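Local structure of adenosine 5'-monophosphoramidase HNT1 (Candida albicans, 6IQ1) at residues I23-T28 / L65-K70; P36-H41 / H108-K113. The protein probably hydrolyses adenosine 5'-monophosphoramidates to AMP and an amine, working as a homodimer of the histidine triad family. All blocks are in the same frame, centred on the assembly; numbering follows the deposited sequence.

Contact 1: I23-T28 / L65-K70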
loop_
_atom_site.group_PDB
_atom_site.type_symbol
_atom_site.label_atom_id
_atom_site.label_comp_id
_atom_site.label_asym_id
_atom_site.label_seq_id
_atom_site.Cartn_x
_atom_site.Cartn_y
_atom_site.Cartn_z
ATOM N N ILE D 23 -5.445 9.383 -14.059
ATOM C CA ILE D 23 -6.783 9.535 -13.511
ATOM C C ILE D 23 -6.745 10.650 -12.480
ATOM O O ILE D 23 -5.838 10.701 -11.645
ATOM C CB ILE D 23 -7.281 8.212 -12.902
ATOM C CG1 ILE D 23 -7.635 7.209 -14.018
ATOM C CG2 ILE D 23 -8.465 8.446 -11.964
ATOM C CD1 ILE D 23 -8.063 5.824 -13.512
ATOM N N GLU D 24 -7.707 11.556 -12.547
ATOM C CA GLU D 24 -7.885 12.547 -11.498
ATOM C C GLU D 24 -9.317 12.498 -10.969
ATOM O O GLU D 24 -10.263 12.182 -11.697
ATOM C CB GLU D 24 -7.561 13.948 -11.982
ATOM C CG GLU D 24 -7.445 14.924 -10.843
ATOM C CD GLU D 24 -7.242 16.355 -11.291
ATOM O OE1 GLU D 24 -6.775 16.582 -12.443
ATOM O OE2 GLU D 24 -7.549 17.247 -10.464
ATOM N N THR D 25 -9.456 12.821 -9.689
ATOM C CA THR D 25 -10.698 12.714 -8.942
ATOM C C THR D 25 -10.841 14.004 -8.138
ATOM O O THR D 25 -9.895 14.788 -8.032
ATOM C CB THR D 25 -10.667 11.432 -8.063
ATOM O OG1 THR D 25 -10.984 10.276 -8.855
ATOM C CG2 THR D 25 -11.587 11.490 -6.901
ATOM N N ALA D 26 -12.044 14.260 -7.619
ATOM C CA ALA D 26 -12.208 15.361 -6.676
ATOM C C ALA D 26 -11.158 15.308 -5.573
ATOM O O ALA D 26 -10.666 16.348 -5.119
ATOM C CB ALA D 26 -13.615 15.333 -6.069
ATOM N N LYS D 27 -10.788 14.105 -5.134
ATOM C CA LYS D 27 -9.882 13.951 -4.007
ATOM C C LYS D 27 -8.505 13.383 -4.350
ATOM O O LYS D 27 -7.586 13.529 -3.539
ATOM C CB LYS D 27 -10.542 13.073 -2.927
ATOM C CG LYS D 27 -11.539 13.849 -2.067
ATOM C CD LYS D 27 -12.450 12.909 -1.273
ATOM C CE LYS D 27 -13.696 13.631 -0.746
ATOM N NZ LYS D 27 -13.357 14.874 0.015
ATOM N N THR D 28 -8.319 12.771 -5.519
ATOM C CA THR D 28 -7.092 12.042 -5.791
ATOM C C THR D 28 -6.471 12.480 -7.113
ATOM O O THR D 28 -7.181 12.850 -8.052
ATOM C CB THR D 28 -7.380 10.526 -5.802
ATOM O OG1 THR D 28 -7.876 10.133 -4.519
ATOM C CG2 THR D 28 -6.129 9.729 -6.102
ATOM N N LEU D 65 -7.570 3.729 -2.879
ATOM C CA LEU D 65 -7.551 2.376 -3.433
ATOM C C LEU D 65 -8.558 2.147 -4.572
ATOM O O LEU D 65 -8.219 1.395 -5.505
ATOM C CB LEU D 65 -7.748 1.356 -2.300
ATOM C CG LEU D 65 -6.592 1.373 -1.295
ATOM C CD1 LEU D 65 -6.825 0.369 -0.181
ATOM C CD2 LEU D 65 -5.240 1.147 -1.999
ATOM N N PRO D 66 -9.764 2.729 -4.579
ATOM C CA PRO D 66 -10.577 2.623 -5.800
ATOM C C PRO D 66 -9.915 3.259 -7.015
ATOM O O PRO D 66 -10.052 2.738 -8.132
ATOM C CB PRO D 66 -11.879 3.323 -5.408
ATOM C CG PRO D 66 -11.986 3.053 -3.962
ATOM C CD PRO D 66 -10.579 3.207 -3.447
ATOM N N VAL D 67 -9.159 4.338 -6.835
ATOM C CA VAL D 67 -8.410 4.868 -7.970
ATOM C C VAL D 67 -7.319 3.887 -8.401
ATOM O O VAL D 67 -7.137 3.635 -9.603
ATOM C CB VAL D 67 -7.835 6.250 -7.634
ATOM C CG1 VAL D 67 -6.856 6.691 -8.721
ATOM C CG2 VAL D 67 -8.975 7.250 -7.437
ATOM N N VAL D 68 -6.570 3.321 -7.436
ATOM C CA VAL D 68 -5.534 2.346 -7.783
ATOM C C VAL D 68 -6.159 1.171 -8.526
ATOM O O VAL D 68 -5.624 0.693 -9.530
ATOM C CB VAL D 68 -4.764 1.880 -6.526
ATOM C CG1 VAL D 68 -3.686 0.864 -6.894
ATOM C CG2 VAL D 68 -4.141 3.056 -5.797
ATOM N N LYS D 69 -7.327 0.720 -8.069
ATOM C CA LYS D 69 -8.014 -0.368 -8.752
ATOM C C LYS D 69 -8.350 0.013 -10.186
ATOM O O LYS D 69 -8.118 -0.766 -11.118
ATOM C CB LYS D 69 -9.285 -0.746 -8.000
ATOM C CG LYS D 69 -10.128 -1.730 -8.750
ATOM C CD LYS D 69 -11.242 -2.218 -7.869
ATOM C CE LYS D 69 -12.265 -2.975 -8.655
ATOM N NZ LYS D 69 -13.492 -2.929 -7.854
ATOM N N LYS D 70 -8.895 1.215 -10.383
ATOM C CA LYS D 70 -9.186 1.667 -11.737
ATOM C C LYS D 70 -7.909 1.739 -12.585
ATOM O O LYS D 70 -7.929 1.400 -13.779
ATOM C CB LYS D 70 -9.913 3.017 -11.690
ATOM C CG LYS D 70 -10.703 3.316 -12.960
ATOM C CD LYS D 70 -11.358 4.662 -12.887
ATOM C CE LYS D 70 -11.930 5.101 -14.237
ATOM N NZ LYS D 70 -12.558 6.443 -14.129
#

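Contact 2: P36-H41 / H108-K113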
loop_
_atom_site.group_PDB
_atom_site.type_symbol
_atom_site.label_atom_id
_atom_site.label_comp_id
_atom_site.label_asym_id
_atom_site.label_seq_id
_atom_site.Cartn_x
_atom_site.Cartn_y
_atom_site.Cartn_z
ATOM N N PRO D 36 10.920 5.777 -13.217
ATOM C CA PRO D 36 10.209 4.537 -12.890
ATOM C C PRO D 36 11.156 3.379 -12.597
ATOM O O PRO D 36 12.278 3.313 -13.109
ATOM C CB PRO D 36 9.382 4.269 -14.152
ATOM C CG PRO D 36 10.192 4.875 -15.260
ATOM C CD PRO D 36 10.828 6.104 -14.652
ATOM N N ILE D 37 10.691 2.470 -11.729
ATOM C CA ILE D 37 11.385 1.212 -11.487
ATOM C C ILE D 37 10.732 0.054 -12.233
ATOM O O ILE D 37 11.238 -1.074 -12.186
ATOM C CB ILE D 37 11.491 0.902 -9.976
ATOM C CG1 ILE D 37 10.170 0.350 -9.421
ATOM C CG2 ILE D 37 11.967 2.132 -9.198
ATOM C CD1 ILE D 37 10.274 -0.155 -8.001
ATOM N N ALA D 38 9.616 0.307 -12.913
ATOM C CA ALA D 38 8.988 -0.622 -13.835
ATOM C C ALA D 38 8.277 0.229 -14.864
ATOM O O ALA D 38 8.098 1.429 -14.668
ATOM C CB ALA D 38 7.998 -1.564 -13.141
ATOM N N GLU D 39 7.808 -0.413 -15.933
ATOM C CA GLU D 39 7.377 0.326 -17.115
ATOM C C GLU D 39 6.313 1.381 -16.787
ATOM O O GLU D 39 6.533 2.589 -16.982
ATOM C CB GLU D 39 6.877 -0.634 -18.188
ATOM C CG GLU D 39 6.549 0.107 -19.464
ATOM C CD GLU D 39 6.187 -0.803 -20.599
ATOM O OE1 GLU D 39 6.177 -2.041 -20.398
ATOM O OE2 GLU D 39 5.921 -0.272 -21.697
ATOM N N ALA D 40 5.154 0.953 -16.308
ATOM C CA ALA D 40 4.085 1.910 -16.014
ATOM C C ALA D 40 3.949 2.135 -14.515
ATOM O O ALA D 40 2.868 2.008 -13.945
ATOM C CB ALA D 40 2.766 1.438 -16.612
ATOM N N HIS D 41 5.074 2.413 -13.868
ATOM C CA HIS D 41 5.130 2.849 -12.476
ATOM C C HIS D 41 4.296 4.122 -12.299
ATOM O O HIS D 41 4.638 5.179 -12.839
ATOM C CB HIS D 41 6.600 3.064 -12.101
ATOM C CG HIS D 41 6.853 3.370 -10.657
ATOM N ND1 HIS D 41 8.127 3.388 -10.126
ATOM C CD2 HIS D 41 6.021 3.692 -9.643
ATOM C CE1 HIS D 41 8.069 3.707 -8.847
ATOM N NE2 HIS D 41 6.800 3.893 -8.528
ATOM N N HIS D 108 2.572 3.949 -4.591
ATOM C CA HIS D 108 3.162 3.420 -5.817
ATOM C C HIS D 108 2.341 2.229 -6.305
ATOM O O HIS D 108 2.086 1.284 -5.544
ATOM C CB HIS D 108 4.614 2.965 -5.610
ATOM C CG HIS D 108 5.532 4.015 -5.067
ATOM N ND1 HIS D 108 6.347 4.782 -5.873
ATOM C CD2 HIS D 108 5.774 4.412 -3.795
ATOM C CE1 HIS D 108 7.045 5.614 -5.119
ATOM N NE2 HIS D 108 6.712 5.413 -3.854
ATOM N N LEU D 109 1.944 2.264 -7.572
ATOM C CA LEU D 109 1.400 1.097 -8.265
ATOM C C LEU D 109 2.500 0.599 -9.193
ATOM O O LEU D 109 2.808 1.250 -10.198
ATOM C CB LEU D 109 0.131 1.437 -9.045
ATOM C CG LEU D 109 -0.310 0.302 -9.977
ATOM C CD1 LEU D 109 -0.559 -0.988 -9.195
ATOM C CD2 LEU D 109 -1.537 0.661 -10.776
ATOM N N ILE D 110 3.121 -0.527 -8.842
ATOM C CA ILE D 110 4.328 -0.958 -9.541
ATOM C C ILE D 110 4.112 -2.310 -10.201
ATOM O O ILE D 110 4.014 -3.326 -9.499
ATOM C CB ILE D 110 5.531 -1.049 -8.600
ATOM C CG1 ILE D 110 5.611 0.163 -7.679
ATOM C CG2 ILE D 110 6.796 -1.211 -9.415
ATOM C CD1 ILE D 110 6.602 -0.044 -6.530
ATOM N N PRO D 111 4.041 -2.368 -11.528
ATOM C CA PRO D 111 3.940 -3.667 -12.208
ATOM C C PRO D 111 5.159 -4.544 -11.945
ATOM O O PRO D 111 6.281 -4.053 -11.814
ATOM C CB PRO D 111 3.822 -3.272 -13.682
ATOM C CG PRO D 111 3.107 -1.909 -13.614
ATOM C CD PRO D 111 3.755 -1.243 -12.436
ATOM N N LYS D 112 4.933 -5.854 -11.831
ATOM C CA LYS D 112 6.023 -6.796 -11.547
ATOM C C LYS D 112 6.097 -7.811 -12.684
ATOM O O LYS D 112 5.452 -8.858 -12.627
ATOM C CB LYS D 112 5.832 -7.497 -10.185
ATOM C CG LYS D 112 6.989 -8.406 -9.780
ATOM C CD LYS D 112 8.167 -7.591 -9.295
ATOM C CE LYS D 112 9.341 -8.464 -8.898
ATOM N NZ LYS D 112 10.548 -7.650 -8.573
ATOM N N LYS D 113 6.898 -7.507 -13.706
ATOM C CA LYS D 113 6.967 -8.339 -14.904
ATOM C C LYS D 113 8.080 -9.381 -14.853
ATOM O O LYS D 113 8.005 -10.395 -15.560
ATOM C CB LYS D 113 7.145 -7.453 -16.143
ATOM C CG LYS D 113 5.901 -6.648 -16.513
ATOM C CD LYS D 113 6.164 -5.724 -17.700
ATOM C CE LYS D 113 5.203 -6.002 -18.854
ATOM N NZ LYS D 113 5.159 -4.852 -19.802
#

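Contact 1: I23-T28 / L65-K70
Ile-23 lays its CD1 methyl against the aliphatic chain of Lys-70, lying 3.5 Å from Lys-70 CD and also touching the CB, CG and CE carbons of the same residue. CG1 of Ile-23 stands beside its backbone N, with chi1 at -73° and the outer bond extended, and this carries CD1 out to the lysine while the other branch turns to Val-67. There Ile-23 CG2 meets Val-67 CG1 at 4.0 Å, the two side chains sliding past each other in opposite directions. Val-67 is the helical residue most deeply engaged, and its two methyls divide the work. Val-67 CG1 meets both Ile-23 CG2 and, at 4.1 Å, Thr-28 CG2; Val-67 CG2 sits 3.9 Å from Thr-25 OG1 and touches CB of Thr-28. Thr-28 and Val-67 approach tip to tip. In the HIT fold this is helix 58-74 lying on the outer hairpin of the antiparallel sheet, where strands 21-24 and 28-32 are joined by a short turn closed by the bond from Thr-25 N to Thr-28 O. No hydrogen bond links the two segments, so the contact rests on apolar packing, and the Thr-28 hydroxyl and Lys-70 NZ find their partners beyond it. The hydroxyl of Thr-28 bonds to Asp-63, one helical turn before Val-67. Lys-70 runs on past Ile-23 with its chain extended beyond CG, which is anti to the backbone N (chi1 -159°), and its NZ makes a salt bridge to Asp-148 of the second subunit. The same subunit lays Leu-144 on Ile-23, while Leu-71 and Val-74 of helix 58-74 touch Ile-23 within the chain.

Contact 2: P36-H41 / H108-K113
His-41 NE2 and His-108 ND1 are joined by a hydrogen bond of 2.8 Å, fairly straight at 163°. His-108 closes the predicted histidine triad motif of the HIT family, and the loop 36-41 brings His-41 to it from between strands 28-32 and 42-46. The imidazoles meet rim to rim, neither over the face of the other, with planes at 52°. The second nitrogen of the His-41 ring is gripped as well: the backbone N-H of Ile-37 points at His-41 ND1 over 3.2 Å, close to the ring plane. Bonds at both nitrogens fix the rotation of the ring. With CG anti to the backbone N (chi1 -174°), the ring extends along Ile-110, whose CG1 lies over one face as a CH-pi contact, 4.2 Å from the ring centroid and offset toward the rim. Trp-123 of the second subunit meets both imidazoles, edge-to-face with His-108, so the dimer partner helps enclose this part of the site, where His-108 probably contributes to the AMP pocket. The other branch of Ile-110 meets the start of the loop: its CG2 packs 3.7 Å from Ile-37 CG1 and also touches the methyl of Ala-38. Ala-38 CB presses toward the strand backbone and comes 3.3 Å from Pro-111 O. Further round the loop the Pro-111 ring lies against the Ala-40 carbonyl, Pro-111 CD being 3.7 Å from Ala-40 O. On the outside of the loop an extended Glu-39 is crossed by a Lys-113 chain bent at its third torsion, and Lys-113 NZ reaches Glu-39 OE1 at 3.0 Å in a salt bridge whose hydrogen bond is weak.

In the fold
Contacts 1 and 2 have centres about 17 Å apart and both reach the same antiparallel sheet, and they touch where Val-68 O of helix 58-74 approaches Leu-109 CD2 at 4.3 Å. Ile-44 of strand 42-46 is common to both, meeting Thr-28, Val-67 and Val-68 of contact 1 and Leu-109 of contact 2. Leu-71 likewise touches Ile-23 and Leu-109. Contact 2 borders the active site: the side chain of His-108 is about 3 Å from that of His-106, the presumed AMP-carrying nucleophile. Contact 1 is more remote, the side chain of Thr-28 lying about 10 Å from that of His-106 and about 13 Å from the zinc ion.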